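Local coordinates for MaoC domain protein dehydratase (Chloroflexus aurantiacus, PDB 4E3E) that catalyses the reversible dehydration of (2R,3S)-beta-methylmalyl-CoA to mesaconyl-CoA (2-methylfumaryl-CoA) in the glyoxylate assimilation cycle, at residues E12-G17 against P78-N83; A34-L39 against D64-F69; T50-S55 against A183-A188; F233-E238 against G244-Y249. One frame throughout, in Å; residues are numbered along the deposited sequence.

Interaction 1: E12-G17 against P78-N83; sequences EDFRLG and PDISLN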
loop_
_atom_site.group_PDB
_atom_site.type_symbol
_atom_site.label_atom_id
_atom_site.label_comp_id
_atom_site.label_asym_id
_atom_site.label_seq_id
_atom_site.Cartn_x
_atom_site.Cartn_y
_atom_site.Cartn_z
ATOM N N GLU A 12 26.708 -26.341 -3.202
ATOM C CA GLU A 12 27.108 -27.557 -3.923
ATOM C C GLU A 12 26.085 -27.992 -4.980
ATOM O O GLU A 12 26.377 -28.832 -5.837
ATOM C CB GLU A 12 27.424 -28.708 -2.947
ATOM C CG GLU A 12 26.248 -29.212 -2.112
ATOM C CD GLU A 12 26.142 -28.544 -0.746
ATOM O OE1 GLU A 12 26.078 -27.294 -0.679
ATOM O OE2 GLU A 12 26.104 -29.280 0.266
ATOM N N ASP A 13 24.894 -27.403 -4.915
ATOM C CA ASP A 13 23.820 -27.724 -5.847
ATOM C C ASP A 13 23.984 -27.055 -7.206
ATOM O O ASP A 13 23.384 -27.497 -8.185
ATOM C CB ASP A 13 22.458 -27.368 -5.246
ATOM C CG ASP A 13 22.164 -28.139 -3.972
ATOM O OD1 ASP A 13 22.606 -29.306 -3.850
ATOM O OD2 ASP A 13 21.491 -27.579 -3.088
ATOM N N PHE A 14 24.792 -25.998 -7.263
ATOM C CA PHE A 14 24.968 -25.235 -8.493
ATOM C C PHE A 14 25.929 -25.901 -9.471
ATOM O O PHE A 14 26.920 -26.508 -9.068
ATOM C CB PHE A 14 25.431 -23.808 -8.186
ATOM C CG PHE A 14 24.379 -22.956 -7.523
ATOM C CD1 PHE A 14 23.262 -22.509 -8.243
ATOM C CD2 PHE A 14 24.506 -22.588 -6.182
ATOM C CE1 PHE A 14 22.290 -21.720 -7.630
ATOM C CE2 PHE A 14 23.542 -21.802 -5.567
ATOM C CZ PHE A 14 22.434 -21.362 -6.289
ATOM N N ARG A 15 25.614 -25.792 -10.758
ATOM C CA ARG A 15 26.486 -26.297 -11.808
ATOM C C ARG A 15 26.849 -25.182 -12.776
ATOM O O ARG A 15 25.966 -24.468 -13.268
ATOM C CB ARG A 15 25.827 -27.452 -12.565
ATOM C CG ARG A 15 25.667 -28.729 -11.754
ATOM C CD ARG A 15 27.011 -29.291 -11.313
ATOM N NE ARG A 15 26.862 -30.491 -10.494
ATOM C CZ ARG A 15 26.620 -30.494 -9.183
ATOM N NH1 ARG A 15 26.496 -29.353 -8.514
ATOM N NH2 ARG A 15 26.503 -31.648 -8.539
ATOM N N LEU A 16 28.147 -25.034 -13.046
ATOM C CA LEU A 16 28.615 -24.057 -14.019
ATOM C C LEU A 16 27.869 -24.228 -15.338
ATOM O O LEU A 16 27.778 -25.328 -15.870
ATOM C CB LEU A 16 30.124 -24.188 -14.259
ATOM C CG LEU A 16 30.692 -23.145 -15.233
ATOM C CD1 LEU A 16 30.584 -21.749 -14.627
ATOM C CD2 LEU A 16 32.126 -23.464 -15.629
ATOM N N GLY A 17 27.331 -23.133 -15.852
ATOM C CA GLY A 17 26.616 -23.163 -17.119
ATOM C C GLY A 17 25.140 -23.531 -17.040
ATOM O O GLY A 17 24.445 -23.494 -18.058
ATOM N N PRO A 78 14.184 -17.162 -4.817
ATOM C CA PRO A 78 13.921 -18.556 -4.405
ATOM C C PRO A 78 15.017 -19.547 -4.841
ATOM O O PRO A 78 15.382 -20.429 -4.062
ATOM C CB PRO A 78 12.589 -18.882 -5.108
ATOM C CG PRO A 78 11.925 -17.552 -5.276
ATOM C CD PRO A 78 13.065 -16.626 -5.628
ATOM N N ASP A 79 15.558 -19.368 -6.047
ATOM C CA ASP A 79 16.522 -20.313 -6.631
ATOM C C ASP A 79 17.993 -19.958 -6.433
ATOM O O ASP A 79 18.855 -20.837 -6.494
ATOM C CB ASP A 79 16.252 -20.466 -8.125
ATOM C CG ASP A 79 14.824 -20.872 -8.411
ATOM O OD1 ASP A 79 14.364 -21.864 -7.819
ATOM O OD2 ASP A 79 14.154 -20.202 -9.210
ATOM N N ILE A 80 18.287 -18.679 -6.213
ATOM C CA ILE A 80 19.675 -18.225 -6.148
ATOM C C ILE A 80 20.114 -17.877 -4.731
ATOM O O ILE A 80 21.178 -18.313 -4.298
ATOM C CB ILE A 80 19.923 -17.022 -7.097
ATOM C CG1 ILE A 80 19.517 -17.371 -8.533
ATOM C CG2 ILE A 80 21.372 -16.523 -7.016
ATOM C CD1 ILE A 80 20.190 -18.598 -9.117
ATOM N N SER A 81 19.309 -17.101 -4.009
ATOM C CA SER A 81 19.787 -16.508 -2.756
ATOM C C SER A 81 18.974 -16.882 -1.526
ATOM O O SER A 81 19.225 -16.349 -0.443
ATOM C CB SER A 81 19.945 -14.981 -2.877
ATOM O OG SER A 81 18.760 -14.367 -3.372
ATOM N N LEU A 82 18.022 -17.800 -1.677
ATOM C CA LEU A 82 17.278 -18.295 -0.521
ATOM C C LEU A 82 18.230 -18.732 0.613
ATOM O O LEU A 82 17.992 -18.426 1.778
ATOM C CB LEU A 82 16.318 -19.427 -0.908
ATOM C CG LEU A 82 15.313 -19.836 0.181
ATOM C CD1 LEU A 82 14.412 -18.672 0.585
ATOM C CD2 LEU A 82 14.476 -21.033 -0.256
ATOM N N ASN A 83 19.321 -19.412 0.253
ATOM C CA ASN A 83 20.300 -19.893 1.225
ATOM C C ASN A 83 21.616 -19.098 1.252
ATOM O O ASN A 83 22.660 -19.621 1.646
ATOM C CB ASN A 83 20.565 -21.379 0.981
ATOM C CG ASN A 83 19.294 -22.189 1.004
ATOM O OD1 ASN A 83 18.622 -22.247 2.032
ATOM N ND2 ASN A 83 18.921 -22.776 -0.144
#
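Phe14 and Ile80 bring the two backbones nearest each other, with CA atoms 9.1 Å apart, so side-chain reach has to bridge the gap. In this hot-dog fold, 12-17 is the lead-in to strand 19-27, whereas segment 78-83 carries the weakly bonded last turn of helix 65-80 and the loop after it. Phe14 CG lies anti to the carbonyl carbon (chi1 -69°), which aims the CZ end of the ring at the helix. There the ring edge meets two backbone oxygens near its plane, Asp79 O at 3.6 Å from Phe14 CZ and Ile80 O at 3.9 Å from the same atom. Ile80 crosses the ring at about a right angle and touches it through its end methyl, CD1, 4.0 Å from Phe14 CE1. Asp79 O also accepts from Asn9 ND2, while Asp79 OD2 is hydrogen-bonded to His22 ND1. Phe14 also packs on Val111 and Leu114 of strand 104-116, and Ile80 on Ile20 and Val146, seating the helix end on the sheet. Behind Phe14, Arg15 NH1 ties down the loop: its bond to Glu12 O is 2.7 Å long, and it also reaches Phe14 O, 2.9 Å away, from above that carbonyl's plane.

Interaction 2: A34-L39 against D64-F69; sequences ALYTSL and DSLLVF
Tyr36 on helix 30-40 lies against Leu67 on helix 65-80, the long helix packed against the antiparallel sheet in this hot-dog fold; their CA atoms are 7.2 Å apart. The tyrosine carries this helix-helix contact, touching three residues along its length. Its CG stands anti to the backbone N (chi1 -171°), which sends the ring toward the first turn of the other helix. At the root, Tyr36 CB meets Leu67 CD2 at 3.9 Å. Further out, Leu67 CD1 sits 3.8 Å from Tyr36 CD1, and Leu67 CB lies over one ring face in a CH-pi contact, 4.1 Å from the centroid and 18° off the normal. The two side chains run past each other in opposite directions. Across the ring from CD1, Tyr36 CE2 comes within 3.5 Å of Asp64 OD1, the carboxylate plane turned 48° from the ring. At the tip, Tyr36 OH reaches Leu66 CB and is hydrogen-bonded to Ser255 OG of helix 250-265, so one residue links three helices. A leucine in place of Tyr36 would probably leave Ser255 without this mate and open a gap beside Leu66. Asp64, which with Ser65 belongs to a substrate-binding site inferred by similarity, is the N-cap residue of helix 65-80. Its orientation is fixed from its other oxygen: OD2, through its anti lone pair, accepts from Leu66 N at 2.8 Å.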
loop_
_atom_site.group_PDB
_atom_site.type_symbol
_atom_site.label_atom_id
_atom_site.label_comp_id
_atom_site.label_asym_id
_atom_site.label_seq_id
_atom_site.Cartn_x
_atom_site.Cartn_y
_atom_site.Cartn_z
ATOM N N ALA A 34 1.799 2.889 -7.885
ATOM C CA ALA A 34 1.368 3.718 -6.777
ATOM C C ALA A 34 1.992 3.236 -5.467
ATOM O O ALA A 34 2.408 4.055 -4.649
ATOM C CB ALA A 34 -0.158 3.746 -6.671
ATOM N N LEU A 35 2.069 1.913 -5.281
ATOM C CA LEU A 35 2.694 1.353 -4.101
ATOM C C LEU A 35 4.164 1.760 -3.975
ATOM O O LEU A 35 4.621 2.135 -2.883
ATOM C CB LEU A 35 2.569 -0.180 -4.103
ATOM C CG LEU A 35 1.387 -0.726 -3.309
ATOM C CD1 LEU A 35 1.220 -2.186 -3.651
ATOM C CD2 LEU A 35 1.602 -0.569 -1.807
ATOM N N TYR A 36 4.896 1.649 -5.080
ATOM C CA TYR A 36 6.314 2.041 -5.144
ATOM C C TYR A 36 6.472 3.532 -4.775
ATOM O O TYR A 36 7.325 3.899 -3.958
ATOM C CB TYR A 36 6.892 1.736 -6.548
ATOM C CG TYR A 36 8.398 1.916 -6.609
ATOM C CD1 TYR A 36 9.255 0.901 -6.168
ATOM C CD2 TYR A 36 8.968 3.121 -7.056
ATOM C CE1 TYR A 36 10.638 1.065 -6.201
ATOM C CE2 TYR A 36 10.353 3.301 -7.084
ATOM C CZ TYR A 36 11.182 2.270 -6.644
ATOM O OH TYR A 36 12.548 2.418 -6.642
ATOM N N THR A 37 5.630 4.391 -5.352
ATOM C CA THR A 37 5.598 5.808 -4.937
ATOM C C THR A 37 5.379 5.961 -3.414
ATOM O O THR A 37 6.052 6.766 -2.768
ATOM C CB THR A 37 4.544 6.583 -5.693
ATOM O OG1 THR A 37 4.830 6.459 -7.087
ATOM C CG2 THR A 37 4.529 8.074 -5.285
ATOM N N SER A 38 4.454 5.180 -2.852
ATOM C CA SER A 38 4.040 5.335 -1.457
ATOM C C SER A 38 5.096 4.794 -0.503
ATOM O O SER A 38 5.081 5.070 0.704
ATOM C CB SER A 38 2.695 4.616 -1.221
ATOM O OG SER A 38 2.836 3.185 -1.157
ATOM N N LEU A 39 6.004 3.995 -1.043
ATOM C CA LEU A 39 7.017 3.357 -0.221
ATOM C C LEU A 39 8.336 4.144 -0.259
ATOM O O LEU A 39 9.088 4.144 0.726
ATOM C CB LEU A 39 7.208 1.903 -0.666
ATOM C CG LEU A 39 6.064 0.940 -0.314
ATOM C CD1 LEU A 39 6.208 -0.290 -1.215
ATOM C CD2 LEU A 39 6.164 0.570 1.170
ATOM N N ASP A 64 9.345 2.744 -13.016
ATOM C CA ASP A 64 10.635 3.098 -12.481
ATOM C C ASP A 64 11.649 1.961 -12.726
ATOM O O ASP A 64 11.370 0.791 -12.417
ATOM C CB ASP A 64 10.510 3.326 -10.961
ATOM C CG ASP A 64 11.739 4.004 -10.361
ATOM O OD1 ASP A 64 11.594 5.134 -9.841
ATOM O OD2 ASP A 64 12.849 3.408 -10.397
ATOM N N SER A 65 12.831 2.312 -13.236
ATOM C CA SER A 65 13.897 1.341 -13.511
ATOM C C SER A 65 14.213 0.485 -12.294
ATOM O O SER A 65 14.486 -0.710 -12.425
ATOM C CB SER A 65 15.183 2.045 -13.963
ATOM O OG SER A 65 15.115 2.369 -15.335
ATOM N N LEU A 66 14.194 1.086 -11.108
ATOM C CA LEU A 66 14.483 0.304 -9.908
ATOM C C LEU A 66 13.337 -0.627 -9.495
ATOM O O LEU A 66 13.584 -1.698 -8.921
ATOM C CB LEU A 66 14.883 1.208 -8.749
ATOM C CG LEU A 66 16.191 1.938 -8.943
ATOM C CD1 LEU A 66 16.455 2.708 -7.658
ATOM C CD2 LEU A 66 17.324 0.948 -9.212
ATOM N N LEU A 67 12.094 -0.227 -9.774
ATOM C CA LEU A 67 10.956 -1.141 -9.591
ATOM C C LEU A 67 11.125 -2.369 -10.509
ATOM O O LEU A 67 10.959 -3.515 -10.054
ATOM C CB LEU A 67 9.606 -0.439 -9.818
ATOM C CG LEU A 67 8.309 -1.266 -9.702
ATOM C CD1 LEU A 67 8.235 -2.063 -8.390
ATOM C CD2 LEU A 67 7.085 -0.351 -9.868
ATOM N N VAL A 68 11.466 -2.125 -11.781
ATOM C CA VAL A 68 11.848 -3.198 -12.704
ATOM C C VAL A 68 12.976 -4.067 -12.112
ATOM O O VAL A 68 12.888 -5.309 -12.098
ATOM C CB VAL A 68 12.292 -2.658 -14.082
ATOM C CG1 VAL A 68 12.867 -3.787 -14.948
ATOM C CG2 VAL A 68 11.123 -1.986 -14.810
ATOM N N PHE A 69 14.030 -3.419 -11.629
ATOM C CA PHE A 69 15.150 -4.149 -11.034
ATOM C C PHE A 69 14.747 -5.076 -9.872
ATOM O O PHE A 69 15.096 -6.272 -9.894
ATOM C CB PHE A 69 16.276 -3.193 -10.653
ATOM C CG PHE A 69 17.424 -3.857 -9.959
ATOM C CD1 PHE A 69 18.451 -4.454 -10.691
ATOM C CD2 PHE A 69 17.475 -3.893 -8.579
ATOM C CE1 PHE A 69 19.514 -5.065 -10.048
ATOM C CE2 PHE A 69 18.540 -4.506 -7.930
ATOM C CZ PHE A 69 19.556 -5.099 -8.668
#

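Interaction 3: T50-S55 against A183-A188; sequences TPFAQS and ANYNLA
Phe52 and Tyr185 meet as an offset edge-to-face pair, the phenylalanine edge directed at the tyrosine face, with planes at 65° and centroids 5.7 Å apart. Contact is made at one corner: Phe52 CZ lies 3.7 Å from Tyr185 CE1, and the two side chains cross at a slant. In both residues CG is anti to the backbone N, which carries the rings out from their backbones toward each other. Asn186 O lies near the Phe52 ring plane at 4.2 Å from Phe52 CE2, a long contact at most weakly favourable. Ser55 makes the second, polar point of contact. Its hydroxyl turns back on its own helix, OG bonding Phe52 O at 2.6 Å, while its CB faces Asn184 ND2 at 3.6 Å. Asn184 is poorly ordered, and its ND2 gives Ser55 O only a weak hydrogen bond, 2.9 Å long with an N-H...O angle of 116°. An alanine in place of Ser55 would lack the hydroxyl and is likely to leave Phe52 O without that side-chain mate. This is surface packing that joins helix 50-55 to the turn leading into helix 187-190, which Asn186 caps through His189 N. Helix 45-48 supports Phe52 through Ala45, and a third subunit adjoins both segments, its Thr104 packing on Pro51 and its Val21, on strand 19-27, on Ala188.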
loop_
_atom_site.group_PDB
_atom_site.type_symbol
_atom_site.label_atom_id
_atom_site.label_comp_id
_atom_site.label_asym_id
_atom_site.label_seq_id
_atom_site.Cartn_x
_atom_site.Cartn_y
_atom_site.Cartn_z
ATOM N N THR A 50 2.170 10.868 -16.862
ATOM C CA THR A 50 2.017 10.373 -18.220
ATOM C C THR A 50 2.209 11.476 -19.269
ATOM O O THR A 50 2.977 11.279 -20.212
ATOM C CB THR A 50 0.702 9.574 -18.385
ATOM O OG1 THR A 50 0.949 8.226 -17.983
ATOM C CG2 THR A 50 0.188 9.564 -19.829
ATOM N N PRO A 51 1.568 12.658 -19.084
ATOM C CA PRO A 51 1.832 13.696 -20.097
ATOM C C PRO A 51 3.310 14.149 -20.168
ATOM O O PRO A 51 3.812 14.417 -21.255
ATOM C CB PRO A 51 0.889 14.842 -19.690
ATOM C CG PRO A 51 -0.195 14.162 -18.886
ATOM C CD PRO A 51 0.556 13.111 -18.103
ATOM N N PHE A 52 4.003 14.199 -19.037
ATOM C CA PHE A 52 5.420 14.532 -19.033
ATOM C C PHE A 52 6.196 13.484 -19.837
ATOM O O PHE A 52 6.989 13.835 -20.716
ATOM C CB PHE A 52 5.945 14.628 -17.594
ATOM C CG PHE A 52 7.376 15.106 -17.492
ATOM C CD1 PHE A 52 8.435 14.199 -17.573
ATOM C CD2 PHE A 52 7.666 16.469 -17.295
ATOM C CE1 PHE A 52 9.755 14.635 -17.482
ATOM C CE2 PHE A 52 8.988 16.908 -17.185
ATOM C CZ PHE A 52 10.033 15.989 -17.290
ATOM N N ALA A 53 5.935 12.204 -19.565
ATOM C CA ALA A 53 6.596 11.110 -20.278
ATOM C C ALA A 53 6.272 11.140 -21.772
ATOM O O ALA A 53 7.170 10.949 -22.622
ATOM C CB ALA A 53 6.231 9.773 -19.664
ATOM N N GLN A 54 5.016 11.431 -22.104
ATOM C CA GLN A 54 4.619 11.521 -23.518
ATOM C C GLN A 54 5.285 12.667 -24.267
ATOM O O GLN A 54 5.572 12.540 -25.456
ATOM C CB GLN A 54 3.102 11.597 -23.663
ATOM C CG GLN A 54 2.440 10.263 -23.368
ATOM C CD GLN A 54 0.943 10.366 -23.206
ATOM O OE1 GLN A 54 0.399 11.448 -22.990
ATOM N NE2 GLN A 54 0.265 9.229 -23.288
ATOM N N SER A 55 5.549 13.778 -23.576
ATOM C CA SER A 55 6.235 14.907 -24.209
ATOM C C SER A 55 7.685 14.536 -24.554
ATOM O O SER A 55 8.342 15.227 -25.335
ATOM C CB SER A 55 6.210 16.141 -23.316
ATOM O OG SER A 55 7.110 15.972 -22.223
ATOM N N ALA A 183 12.338 23.123 -26.343
ATOM C CA ALA A 183 11.012 23.647 -26.671
ATOM C C ALA A 183 9.880 22.881 -25.985
ATOM O O ALA A 183 8.726 23.304 -26.015
ATOM C CB ALA A 183 10.812 23.647 -28.181
ATOM N N ASN A 184 10.221 21.768 -25.351
ATOM C CA ASN A 184 9.230 20.824 -24.867
ATOM C C ASN A 184 9.588 20.249 -23.497
ATOM O O ASN A 184 8.999 19.250 -23.066
ATOM C CB ASN A 184 9.099 19.687 -25.887
ATOM C CG ASN A 184 7.688 19.144 -25.994
ATOM O OD1 ASN A 184 6.708 19.883 -25.877
ATOM N ND2 ASN A 184 7.579 17.842 -26.237
ATOM N N TYR A 185 10.550 20.868 -22.814
ATOM C CA TYR A 185 10.991 20.368 -21.499
ATOM C C TYR A 185 10.733 21.383 -20.388
ATOM O O TYR A 185 11.431 22.395 -20.287
ATOM C CB TYR A 185 12.477 19.974 -21.529
ATOM C CG TYR A 185 12.901 19.160 -20.332
ATOM C CD1 TYR A 185 12.666 17.788 -20.286
ATOM C CD2 TYR A 185 13.529 19.757 -19.237
ATOM C CE1 TYR A 185 13.041 17.034 -19.190
ATOM C CE2 TYR A 185 13.911 19.007 -18.134
ATOM C CZ TYR A 185 13.659 17.647 -18.119
ATOM O OH TYR A 185 14.031 16.879 -17.042
ATOM N N ASN A 186 9.730 21.109 -19.555
ATOM C CA ASN A 186 9.377 22.014 -18.477
ATOM C C ASN A 186 10.283 21.821 -17.261
ATOM O O ASN A 186 10.133 20.862 -16.508
ATOM C CB ASN A 186 7.896 21.855 -18.111
ATOM C CG ASN A 186 7.415 22.923 -17.159
ATOM O OD1 ASN A 186 8.073 23.244 -16.171
ATOM N ND2 ASN A 186 6.253 23.473 -17.445
ATOM N N LEU A 187 11.220 22.745 -17.081
ATOM C CA LEU A 187 12.171 22.698 -15.967
ATOM C C LEU A 187 11.518 22.806 -14.585
ATOM O O LEU A 187 11.944 22.140 -13.627
ATOM C CB LEU A 187 13.225 23.797 -16.121
ATOM C CG LEU A 187 14.215 23.678 -17.278
ATOM C CD1 LEU A 187 14.963 24.993 -17.445
ATOM C CD2 LEU A 187 15.187 22.522 -17.067
ATOM N N ALA A 188 10.501 23.659 -14.472
ATOM C CA ALA A 188 9.775 23.814 -13.210
ATOM C C ALA A 188 9.096 22.495 -12.841
ATOM O O ALA A 188 9.147 22.072 -11.685
ATOM C CB ALA A 188 8.759 24.945 -13.301
#

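Interaction 4: F233-E238 against G244-Y249; sequences FNLHVE and GRRIVY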
loop_
_atom_site.group_PDB
_atom_site.type_symbol
_atom_site.label_atom_id
_atom_site.label_comp_id
_atom_site.label_asym_id
_atom_site.label_seq_id
_atom_site.Cartn_x
_atom_site.Cartn_y
_atom_site.Cartn_z
ATOM N N PHE A 233 11.670 -11.261 6.994
ATOM C CA PHE A 233 10.281 -11.482 7.414
ATOM C C PHE A 233 10.061 -12.037 8.806
ATOM O O PHE A 233 9.023 -11.767 9.419
ATOM C CB PHE A 233 9.568 -12.395 6.411
ATOM C CG PHE A 233 9.403 -11.781 5.049
ATOM C CD1 PHE A 233 8.440 -10.810 4.825
ATOM C CD2 PHE A 233 10.220 -12.171 3.997
ATOM C CE1 PHE A 233 8.285 -10.238 3.566
ATOM C CE2 PHE A 233 10.076 -11.611 2.732
ATOM C CZ PHE A 233 9.105 -10.639 2.517
ATOM N N ASN A 234 11.029 -12.813 9.291
ATOM C CA ASN A 234 10.816 -13.715 10.405
ATOM C C ASN A 234 11.499 -13.262 11.677
ATOM O O ASN A 234 12.675 -13.561 11.913
ATOM C CB ASN A 234 11.278 -15.131 10.027
ATOM C CG ASN A 234 10.784 -16.188 10.994
ATOM O OD1 ASN A 234 10.662 -15.936 12.195
ATOM N ND2 ASN A 234 10.501 -17.386 10.474
ATOM N N LEU A 235 10.738 -12.565 12.509
ATOM C CA LEU A 235 11.251 -12.077 13.780
ATOM C C LEU A 235 11.501 -13.231 14.742
ATOM O O LEU A 235 12.459 -13.193 15.507
ATOM C CB LEU A 235 10.301 -11.047 14.403
ATOM C CG LEU A 235 10.742 -10.400 15.730
ATOM C CD1 LEU A 235 12.096 -9.705 15.595
ATOM C CD2 LEU A 235 9.674 -9.435 16.248
ATOM N N HIS A 236 10.634 -14.245 14.697
ATOM C CA HIS A 236 10.761 -15.435 15.541
ATOM C C HIS A 236 12.136 -16.034 15.387
ATOM O O HIS A 236 12.782 -16.383 16.381
ATOM C CB HIS A 236 9.660 -16.448 15.200
ATOM C CG HIS A 236 9.709 -17.719 16.012
ATOM N ND1 HIS A 236 9.873 -17.724 17.353
ATOM C CD2 HIS A 236 9.574 -19.049 15.628
ATOM C CE1 HIS A 236 9.864 -18.994 17.802
ATOM N NE2 HIS A 236 9.673 -19.803 16.743
ATOM N N VAL A 237 12.614 -16.116 14.145
ATOM C CA VAL A 237 13.967 -16.631 13.879
ATOM C C VAL A 237 15.028 -15.554 14.059
ATOM O O VAL A 237 16.032 -15.768 14.756
ATOM C CB VAL A 237 14.079 -17.247 12.468
ATOM C CG1 VAL A 237 15.542 -17.530 12.106
ATOM C CG2 VAL A 237 13.250 -18.533 12.402
ATOM N N GLU A 238 14.807 -14.392 13.446
ATOM C CA GLU A 238 15.844 -13.366 13.407
ATOM C C GLU A 238 16.158 -12.810 14.779
ATOM O O GLU A 238 17.282 -12.354 15.010
ATOM C CB GLU A 238 15.538 -12.250 12.401
ATOM C CG GLU A 238 15.690 -12.698 10.957
ATOM C CD GLU A 238 16.956 -13.525 10.735
ATOM O OE1 GLU A 238 18.055 -13.081 11.119
ATOM O OE2 GLU A 238 16.851 -14.632 10.186
ATOM N N GLY A 244 19.652 -9.759 15.947
ATOM C CA GLY A 244 18.465 -9.867 16.782
ATOM C C GLY A 244 17.261 -9.146 16.219
ATOM O O GLY A 244 16.354 -8.783 16.983
ATOM N N ARG A 245 17.247 -8.935 14.892
ATOM C CA ARG A 245 16.162 -8.232 14.252
ATOM C C ARG A 245 16.202 -8.538 12.768
ATOM O O ARG A 245 17.236 -8.947 12.238
ATOM C CB ARG A 245 16.239 -6.717 14.519
ATOM C CG ARG A 245 17.581 -6.086 14.216
ATOM C CD ARG A 245 18.050 -5.160 15.330
ATOM N NE ARG A 245 19.423 -4.732 15.067
ATOM C CZ ARG A 245 19.811 -3.470 14.894
ATOM N NH1 ARG A 245 18.938 -2.471 15.000
ATOM N NH2 ARG A 245 21.089 -3.205 14.635
ATOM N N ARG A 246 15.068 -8.365 12.110
ATOM C CA ARG A 246 14.972 -8.572 10.661
ATOM C C ARG A 246 15.884 -7.603 9.923
ATOM O O ARG A 246 16.128 -6.493 10.401
ATOM C CB ARG A 246 13.525 -8.397 10.208
ATOM C CG ARG A 246 12.590 -9.497 10.702
ATOM C CD ARG A 246 11.129 -9.055 10.655
ATOM N NE ARG A 246 10.787 -8.229 11.818
ATOM C CZ ARG A 246 9.585 -7.701 12.068
ATOM N NH1 ARG A 246 9.417 -6.979 13.172
ATOM N NH2 ARG A 246 8.556 -7.883 11.229
ATOM N N ILE A 247 16.386 -8.034 8.768
ATOM C CA ILE A 247 17.318 -7.260 7.966
ATOM C C ILE A 247 16.568 -6.702 6.777
ATOM O O ILE A 247 15.792 -7.417 6.121
ATOM C CB ILE A 247 18.520 -8.113 7.486
ATOM C CG1 ILE A 247 19.265 -8.674 8.710
ATOM C CG2 ILE A 247 19.481 -7.262 6.667
ATOM C CD1 ILE A 247 20.247 -9.783 8.385
ATOM N N VAL A 248 16.772 -5.411 6.525
ATOM C CA VAL A 248 16.118 -4.740 5.406
ATOM C C VAL A 248 16.759 -5.174 4.098
ATOM O O VAL A 248 17.987 -5.171 3.963
ATOM C CB VAL A 248 16.171 -3.193 5.547
ATOM C CG1 VAL A 248 15.604 -2.503 4.293
ATOM C CG2 VAL A 248 15.420 -2.752 6.791
ATOM N N TYR A 249 15.918 -5.557 3.144
ATOM C CA TYR A 249 16.353 -5.826 1.795
ATOM C C TYR A 249 17.273 -4.702 1.306
ATOM O O TYR A 249 16.878 -3.517 1.266
ATOM C CB TYR A 249 15.103 -5.919 0.883
ATOM C CG TYR A 249 15.375 -5.955 -0.596
ATOM C CD1 TYR A 249 16.383 -6.777 -1.135
ATOM C CD2 TYR A 249 14.584 -5.200 -1.498
ATOM C CE1 TYR A 249 16.618 -6.814 -2.517
ATOM C CE2 TYR A 249 14.823 -5.242 -2.857
ATOM C CZ TYR A 249 15.842 -6.042 -3.364
ATOM O OH TYR A 249 16.071 -6.073 -4.740
#
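Van der Waals packing comes first, and Arg246 supplies most of it against Phe233, Asn234 and Leu235. Its chain bends at chi3 (-81°), laying the guanidinium beside the start of helix 235-238. Leu235 CB sits over one guanidinium face, offset toward the rim, and is 3.9 Å from Arg246 NE; the two side chains cross at about a right angle. The aliphatic part follows the backbone: Arg246 CG is 3.9 Å from Asn234 N, and CD is 3.6 Å from Phe233 O. Glu238 adds its CB, 3.7 Å from Arg245 O.

One weak polar contact spans the segments: Gly244 CA approaches Glu238 O at 3.3 Å in a CA-H...O contact, and Gly244 takes a positive phi (71°) that favours glycine.

Within 233-238, Asn234 is the N-cap of the helix: OD1 accepts from Val237 N at 2.8 Å, with the donor above the side-chain carbonyl plane.

Ionic partners lie beyond the two segments. Arg246 NH2 forms a salt bridge with Glu214 of a second subunit, whose Thr212 also bonds Phe233 O and Leu235 N; a long, weak ion pair runs from NE to Glu215 of its own chain. Between the two segments, then, the arginine works through its carbon chain and guanidinium face, and the same residue serves as packing surface within the chain and as salt-bridge partner across the subunit interface.

Overall arrangement
Interactions 1 and 2 are buried and use the two ends of helix 65-80, their centres 27 Å apart: at its start Tyr36 packs on leucines and beside the N-capping Asp64, its hydroxyl bonded to Ser255; at its finish Phe14 meets backbone oxygens with its edge. Interaction 3 is a surface contact, about 44 Å from interaction 1 between centres, and combines an edge-to-face ring pair with a weak hydrogen bond from a side-chain amide. Interaction 4 is partly buried and differs again, with an arginine salt-bridged to a second subunit. Interactions 2 and 3 both border the third subunit. Interaction 4 lies just before helix 250-265 and comes within about 4 Å of interaction 2 at the nearest atoms, without touching it.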